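Local coordinates for protein member of DUF4221 family (Bacteroides vulgatus, PDB 3S9J) that is of unknown function but folds as a six-bladed beta-propeller that carries bound sodium ions, at residues Glu209-Cys214 with Ala311-Ile316; Met223-Asp226 with His230-Trp233. One frame throughout, in Å; residues are numbered along the deposited sequence.

Interaction 1 (Glu209-Cys214 with Ala311-Ile316); sequences ESRLVC and ADFEII
F313 reaches another blade of the propeller from a turn residue with left-handed backbone angles (phi 62°, psi 33°), an uncommon conformation for a phenylalanine, and touches it with the rim of its ring. The ring presents CZ, its far corner, to V213, whose CG2 lies near the ring plane at 3.6 Å from CZ of F313. CG1 of V213 sits a little farther off, against CE1 of F313, so both methyls lie along the CZ-CE1 edge. A small branched apolar residue suits this buried strand position and offers two methyls to the rim, while the ring spans the 10.0 Å between the CA atoms of V213 and F313.

R211 brings its aliphatic part to the adjoining edge: CD lies 4.0 Å from both CZ and CE2 of F313, so R211 and V213 meet at the CZ corner from its two flanks. With CG anti to the backbone N (chi1 175°) the chain runs out beside the phenylalanine, then bends at chi3 and carries the guanidinium past it. NH1 of R211 donates to a water oxygen 3.0 Å away, which donates to A311 O at 2.7 Å, linking 209-214 to 311-316. NE of R211 is engaged in a salt bridge with D226.

F313 also stacks with Y234 and Y279 and touches V224. The contact joins the sheet of strands 201-206, 211-216, 221-225 and 231-235 to the turn between strands 304-309 and 315-321.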
ATOM      1  N   GLU A 209      -7.673  10.794 -14.403  1.00 36.96           N
ATOM      2  CA  GLU A 209      -7.717  12.231 -14.107  1.00 37.79           C
ATOM      3  C   GLU A 209      -6.351  12.796 -13.741  1.00 37.07           C
ATOM      4  O   GLU A 209      -6.265  13.970 -13.391  1.00 39.94           O
ATOM      5  CB  GLU A 209      -8.694  12.523 -12.954  1.00 38.27           C
ATOM      6  CG  GLU A 209     -10.118  12.063 -13.185  1.00 39.68           C
ATOM      7  CD  GLU A 209     -10.811  12.815 -14.324  1.00 47.47           C
ATOM      8  OE1 GLU A 209     -10.314  13.881 -14.740  1.00 44.93           O
ATOM      9  OE2 GLU A 209     -11.857  12.332 -14.791  1.00 51.59           O
ATOM     10  N   SER A 210      -5.303  11.976 -13.809  1.00 36.28           N
ATOM     11  CA  SER A 210      -3.948  12.387 -13.416  1.00 36.66           C
ATOM     12  C   SER A 210      -3.968  12.993 -12.012  1.00 35.59           C
ATOM     13  O   SER A 210      -3.566  14.148 -11.777  1.00 36.09           O
ATOM     14  CB  SER A 210      -3.358  13.344 -14.471  1.00 38.86           C
ATOM     15  OG  SER A 210      -3.006  12.583 -15.608  1.00 38.61           O
ATOM     16  N   ARG A 211      -4.462  12.183 -11.077  1.00 33.54           N
ATOM     17  CA  ARG A 211      -4.859  12.659  -9.769  1.00 32.55           C
ATOM     18  C   ARG A 211      -4.281  11.751  -8.672  1.00 31.37           C
ATOM     19  O   ARG A 211      -4.484  10.546  -8.679  1.00 31.67           O
ATOM     20  CB  ARG A 211      -6.395  12.691  -9.699  1.00 33.01           C
ATOM     21  CG  ARG A 211      -7.001  13.049  -8.376  1.00 34.28           C
ATOM     22  CD  ARG A 211      -8.504  13.257  -8.511  1.00 36.21           C
ATOM     23  NE  ARG A 211      -8.775  14.516  -9.209  1.00 36.31           N
ATOM     24  CZ  ARG A 211      -9.873  14.794  -9.896  1.00 43.63           C
ATOM     25  NH1 ARG A 211     -10.858  13.912  -9.997  1.00 39.89           N
ATOM     26  NH2 ARG A 211      -9.977  15.971 -10.492  1.00 45.01           N
ATOM     27  N   LEU A 212      -3.586  12.383  -7.733  1.00 31.14           N
ATOM     28  CA  LEU A 212      -2.953  11.723  -6.607  1.00 28.06           C
ATOM     29  C   LEU A 212      -3.823  11.950  -5.390  1.00 28.39           C
ATOM     30  O   LEU A 212      -4.238  13.074  -5.123  1.00 27.87           O
ATOM     31  CB  LEU A 212      -1.600  12.335  -6.342  1.00 29.57           C
ATOM     32  CG  LEU A 212      -0.812  11.860  -5.116  1.00 27.12           C
ATOM     33  CD1 LEU A 212      -0.472  10.361  -5.211  1.00 26.82           C
ATOM     34  CD2 LEU A 212       0.467  12.715  -4.989  1.00 30.20           C
ATOM     35  N   VAL A 213      -4.058  10.884  -4.636  1.00 29.39           N
ATOM     36  CA  VAL A 213      -4.863  10.943  -3.403  1.00 28.35           C
ATOM     37  C   VAL A 213      -4.027  10.289  -2.298  1.00 26.72           C
ATOM     38  O   VAL A 213      -3.517   9.192  -2.496  1.00 27.69           O
ATOM     39  CB  VAL A 213      -6.209  10.197  -3.571  1.00 28.87           C
ATOM     40  CG1 VAL A 213      -7.071  10.330  -2.276  1.00 28.41           C
ATOM     41  CG2 VAL A 213      -6.948  10.708  -4.839  1.00 37.06           C
ATOM     42  N   CYS A 214      -3.835  10.992  -1.180  1.00 26.47           N
ATOM     43  CA  CYS A 214      -3.061  10.531  -0.035  1.00 25.98           C
ATOM     44  C   CYS A 214      -3.932  10.565   1.220  1.00 27.85           C
ATOM     45  O   CYS A 214      -4.629  11.553   1.473  1.00 28.45           O
ATOM     46  CB  CYS A 214      -1.852  11.394   0.219  1.00 27.73           C
ATOM     47  SG  CYS A 214      -0.740  11.519  -1.210  1.00 31.90           S
ATOM     48  N   ALA A 311     -16.343   9.748  -7.200  1.00 36.37           N
ATOM     49  CA  ALA A 311     -15.229  10.417  -7.897  1.00 35.40           C
ATOM     50  C   ALA A 311     -15.041  11.864  -7.442  1.00 39.69           C
ATOM     51  O   ALA A 311     -13.975  12.452  -7.647  1.00 41.93           O
ATOM     52  CB  ALA A 311     -15.403  10.327  -9.418  1.00 37.10           C
ATOM     53  N   ASP A 312     -16.064  12.426  -6.796  1.00 39.78           N
ATOM     54  CA  ASP A 312     -15.987  13.770  -6.256  1.00 41.05           C
ATOM     55  C   ASP A 312     -15.598  13.777  -4.783  1.00 38.97           C
ATOM     56  O   ASP A 312     -15.662  14.812  -4.132  1.00 39.02           O
ATOM     57  CB  ASP A 312     -17.329  14.477  -6.436  1.00 44.40           C
ATOM     58  CG  ASP A 312     -17.717  14.658  -7.906  1.00 50.97           C
ATOM     59  OD1 ASP A 312     -16.864  15.056  -8.731  1.00 58.23           O
ATOM     60  OD2 ASP A 312     -18.896  14.419  -8.223  1.00 53.06           O
ATOM     61  N   PHE A 313     -15.175  12.623  -4.278  1.00 36.64           N
ATOM     62  CA  PHE A 313     -14.769  12.431  -2.892  1.00 37.27           C
ATOM     63  C   PHE A 313     -15.876  12.674  -1.884  1.00 38.74           C
ATOM     64  O   PHE A 313     -15.618  13.118  -0.767  1.00 40.03           O
ATOM     65  CB  PHE A 313     -13.518  13.240  -2.576  1.00 38.97           C
ATOM     66  CG  PHE A 313     -12.351  12.861  -3.436  1.00 37.83           C
ATOM     67  CD1 PHE A 313     -11.598  11.741  -3.144  1.00 35.91           C
ATOM     68  CD2 PHE A 313     -12.065  13.576  -4.580  1.00 37.50           C
ATOM     69  CE1 PHE A 313     -10.532  11.382  -3.959  1.00 35.11           C
ATOM     70  CE2 PHE A 313     -11.025  13.218  -5.397  1.00 39.05           C
ATOM     71  CZ  PHE A 313     -10.258  12.132  -5.089  1.00 36.49           C
ATOM     72  N   GLU A 314     -17.106  12.350  -2.289  1.00 40.00           N
ATOM     73  CA  GLU A 314     -18.227  12.317  -1.381  1.00 39.95           C
ATOM     74  C   GLU A 314     -18.367  10.897  -0.848  1.00 37.93           C
ATOM     75  O   GLU A 314     -18.320   9.934  -1.610  1.00 38.08           O
ATOM     76  CB  GLU A 314     -19.506  12.758  -2.098  1.00 42.50           C
ATOM     77  CG  GLU A 314     -19.413  14.189  -2.650  1.00 46.81           C
ATOM     78  CD  GLU A 314     -20.516  14.544  -3.631  1.00 53.99           C
ATOM     79  OE1 GLU A 314     -21.189  13.629  -4.165  1.00 48.97           O
ATOM     80  OE2 GLU A 314     -20.686  15.759  -3.877  1.00 56.13           O
ATOM     81  N   ILE A 315     -18.515  10.762   0.467  1.00 37.34           N
ATOM     82  CA  ILE A 315     -18.764   9.453   1.076  1.00 37.22           C
ATOM     83  C   ILE A 315     -20.167   8.970   0.687  1.00 38.36           C
ATOM     84  O   ILE A 315     -21.156   9.667   0.938  1.00 38.91           O
ATOM     85  CB  ILE A 315     -18.652   9.503   2.611  1.00 39.56           C
ATOM     86  CG1 ILE A 315     -17.242   9.908   3.043  1.00 38.91           C
ATOM     87  CG2 ILE A 315     -19.004   8.122   3.227  1.00 37.30           C
ATOM     88  CD1 ILE A 315     -17.143  10.221   4.519  1.00 36.48           C
ATOM     89  N   ILE A 316     -20.249   7.804   0.051  1.00 36.16           N
ATOM     90  CA  ILE A 316     -21.526   7.235  -0.384  1.00 38.86           C
ATOM     91  C   ILE A 316     -21.916   5.969   0.393  1.00 38.66           C
ATOM     92  O   ILE A 316     -23.035   5.479   0.269  1.00 38.70           O
ATOM     93  CB  ILE A 316     -21.597   7.005  -1.917  1.00 39.23           C
ATOM     94  CG1 ILE A 316     -20.437   6.129  -2.440  1.00 37.12           C
ATOM     95  CG2 ILE A 316     -21.629   8.337  -2.622  1.00 41.46           C
ATOM     96  CD1 ILE A 316     -20.687   5.566  -3.852  1.00 37.08           C
TER
HETATM   97  O   HOH W   1     -11.699  11.380  -8.732  1.00 35.81           O

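Interaction 2 (Met223-Asp226 with His230-Trp233); sequences MVTD and HIRW
M223-D226 and H230-W233 are the two arms of an antiparallel beta hairpin, the outer pair of strands in one four-stranded propeller blade. Two backbone bonds tie V224 and R232 as a hydrogen-bonded pair: V224 N to R232 O and R232 N to V224 O, both 2.8 Å. Near the turn, T225 OG1 donates to H230 O at 2.7 Å from above the carbonyl plane; its chi1 of -178° swings the hydroxyl toward the other arm. The hydroxyl also accepts from K229 N, so threonine suits this turn, joining strand-compatible branching to a donor and acceptor.

Apolar packing occupies the face bearing M223, T225, I231 and W233. M223, a selenomethionine, lays CG over the six-membered ring of W233, 3.8 Å from its centroid and 16° off the normal, a CH-pi contact, with SE in an oblique Met-aromatic contact. The broad indole covers these CH groups. CG also presses on CG2 of I231, a tight 3.3 Å, because both side chains leave the same face of the sheet. Branched I231 fits between M223 and T225, its CD1 3.7 Å from T225 CB.

On the face of V224 and R232 the contact is charged, D226 reaching in from the turn. R232 bends at chi3, bringing NH2 beside V224 CG1, and its NE bonds to Y234 OH. Without the D226 carboxylate, as with an alanine here, R232 NH2 would probably lose its anionic partner and R211 NE its salt-bridge mate. R232 NH2 meets D226 OD2 at 3.2 Å from above the carboxylate plane, a salt bridge with the two flat groups turned 59° apart.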
HETATM    1  N   MSE A 223      -6.034  13.985   1.106  1.00 33.03           N
HETATM    2  CA  MSE A 223      -5.328  15.042   0.406  1.00 33.96           C
HETATM    3  C   MSE A 223      -5.311  14.675  -1.061  1.00 32.72           C
HETATM    4  O   MSE A 223      -4.991  13.531  -1.419  1.00 31.14           O
HETATM    5  CB  MSE A 223      -3.897  15.080   0.933  1.00 35.23           C
HETATM    6  CG  MSE A 223      -3.112  16.284   0.573  1.00 42.23           C
HETATM    7 SE   MSE A 223      -1.253  15.926   0.991  0.75 39.06          SE
HETATM    8  CE  MSE A 223      -0.790  15.194  -0.716  1.00 32.44           C
ATOM      9  N   VAL A 224      -5.663  15.635  -1.916  1.00 32.97           N
ATOM     10  CA  VAL A 224      -5.774  15.388  -3.348  1.00 31.24           C
ATOM     11  C   VAL A 224      -5.061  16.483  -4.127  1.00 33.77           C
ATOM     12  O   VAL A 224      -5.151  17.657  -3.783  1.00 33.76           O
ATOM     13  CB  VAL A 224      -7.250  15.321  -3.796  1.00 32.66           C
ATOM     14  CG1 VAL A 224      -7.379  15.124  -5.341  1.00 34.41           C
ATOM     15  CG2 VAL A 224      -8.021  14.262  -3.001  1.00 32.07           C
ATOM     16  N   THR A 225      -4.350  16.094  -5.179  1.00 32.75           N
ATOM     17  CA  THR A 225      -3.741  17.059  -6.078  1.00 34.30           C
ATOM     18  C   THR A 225      -3.746  16.532  -7.508  1.00 33.77           C
ATOM     19  O   THR A 225      -3.510  15.363  -7.736  1.00 34.13           O
ATOM     20  CB  THR A 225      -2.288  17.442  -5.663  1.00 35.26           C
ATOM     21  OG1 THR A 225      -1.773  18.438  -6.573  1.00 35.37           O
ATOM     22  CG2 THR A 225      -1.402  16.267  -5.642  1.00 31.61           C
ATOM     23  N   ASP A 226      -4.044  17.419  -8.449  1.00 36.21           N
ATOM     24  CA  ASP A 226      -4.077  17.110  -9.890  1.00 38.60           C
ATOM     25  C   ASP A 226      -2.860  17.616 -10.668  1.00 40.20           C
ATOM     26  O   ASP A 226      -2.723  17.306 -11.865  1.00 41.40           O
ATOM     27  CB  ASP A 226      -5.328  17.733 -10.522  1.00 42.05           C
ATOM     28  CG  ASP A 226      -6.599  17.164  -9.967  1.00 45.45           C
ATOM     29  OD1 ASP A 226      -6.572  16.050  -9.408  1.00 46.81           O
ATOM     30  OD2 ASP A 226      -7.634  17.819 -10.098  1.00 46.93           O
ATOM     31  N   HIS A 230      -0.793  21.855  -6.082  1.00 40.38           N
ATOM     32  CA  HIS A 230      -1.931  22.431  -5.378  1.00 41.59           C
ATOM     33  C   HIS A 230      -2.811  21.346  -4.763  1.00 40.03           C
ATOM     34  O   HIS A 230      -3.260  20.426  -5.448  1.00 41.27           O
ATOM     35  CB  HIS A 230      -2.742  23.313  -6.309  1.00 42.62           C
ATOM     36  CG  HIS A 230      -1.954  24.464  -6.846  1.00 47.80           C
ATOM     37  ND1 HIS A 230      -1.253  24.396  -8.033  1.00 44.98           N
ATOM     38  CD2 HIS A 230      -1.717  25.697  -6.339  1.00 53.24           C
ATOM     39  CE1 HIS A 230      -0.632  25.545  -8.242  1.00 51.43           C
ATOM     40  NE2 HIS A 230      -0.908  26.355  -7.235  1.00 52.78           N
ATOM     41  N   ILE A 231      -3.042  21.502  -3.469  1.00 37.84           N
ATOM     42  CA  ILE A 231      -3.683  20.523  -2.620  1.00 39.65           C
ATOM     43  C   ILE A 231      -5.128  20.890  -2.278  1.00 39.58           C
ATOM     44  O   ILE A 231      -5.440  22.063  -2.011  1.00 41.11           O
ATOM     45  CB  ILE A 231      -2.913  20.426  -1.277  1.00 41.76           C
ATOM     46  CG1 ILE A 231      -1.446  20.061  -1.508  1.00 46.56           C
ATOM     47  CG2 ILE A 231      -3.557  19.414  -0.357  1.00 44.77           C
ATOM     48  CD1 ILE A 231      -1.244  18.965  -2.454  1.00 44.54           C
ATOM     49  N   ARG A 232      -5.995  19.875  -2.280  1.00 37.53           N
ATOM     50  CA  ARG A 232      -7.373  19.980  -1.791  1.00 40.00           C
ATOM     51  C   ARG A 232      -7.603  18.893  -0.740  1.00 37.40           C
ATOM     52  O   ARG A 232      -7.004  17.815  -0.812  1.00 36.82           O
ATOM     53  CB  ARG A 232      -8.379  19.774  -2.942  1.00 39.47           C
ATOM     54  CG  ARG A 232      -8.346  20.850  -3.987  1.00 51.66           C
ATOM     55  CD  ARG A 232      -9.501  20.706  -4.990  1.00 56.44           C
ATOM     56  NE  ARG A 232      -9.610  19.400  -5.664  1.00 55.02           N
ATOM     57  CZ  ARG A 232      -8.759  18.933  -6.584  1.00 56.60           C
ATOM     58  NH1 ARG A 232      -7.674  19.620  -6.928  1.00 62.68           N
ATOM     59  NH2 ARG A 232      -8.987  17.763  -7.167  1.00 48.66           N
ATOM     60  N   TRP A 233      -8.472  19.175   0.224  1.00 35.37           N
ATOM     61  CA  TRP A 233      -8.745  18.227   1.294  1.00 35.34           C
ATOM     62  C   TRP A 233     -10.216  17.855   1.289  1.00 36.29           C
ATOM     63  O   TRP A 233     -11.073  18.720   1.089  1.00 35.83           O
ATOM     64  CB  TRP A 233      -8.366  18.819   2.650  1.00 37.06           C
ATOM     65  CG  TRP A 233      -6.906  19.099   2.800  1.00 39.59           C
ATOM     66  CD1 TRP A 233      -6.260  20.262   2.509  1.00 43.53           C
ATOM     67  CD2 TRP A 233      -5.918  18.198   3.284  1.00 34.35           C
ATOM     68  NE1 TRP A 233      -4.926  20.139   2.788  1.00 40.93           N
ATOM     69  CE2 TRP A 233      -4.689  18.874   3.261  1.00 39.99           C
ATOM     70  CE3 TRP A 233      -5.951  16.868   3.731  1.00 36.37           C
ATOM     71  CZ2 TRP A 233      -3.500  18.276   3.671  1.00 40.51           C
ATOM     72  CZ3 TRP A 233      -4.759  16.273   4.152  1.00 38.67           C
ATOM     73  CH2 TRP A 233      -3.556  16.978   4.118  1.00 36.25           C
TER
HETATM   74  O   HOH W   2      -4.730  20.082  -7.933  1.00 45.41           O

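How the interactions relate
Interactions 1 and 2 have centres 9 Å apart and share one blade, since strands 211-216 and 221-225 are neighbours in its sheet; C214 N lies 2.8 Å from M223 O, a probable backbone hydrogen bond. D226 is the polar joint between them: its OD1 forms a salt bridge with R211 NE at 2.7 Å, while OD2 serves the hairpin arginine, so one carboxylate holds two guanidinium groups. V224 is the apolar joint, with CG1 3.7 Å from R211 CG and CG2 3.7 Å from F313 CZ. The hairpin of interaction 2 therefore forms part of the surface that receives F313 from the neighbouring blade. Neither contact includes a sodium-binding residue.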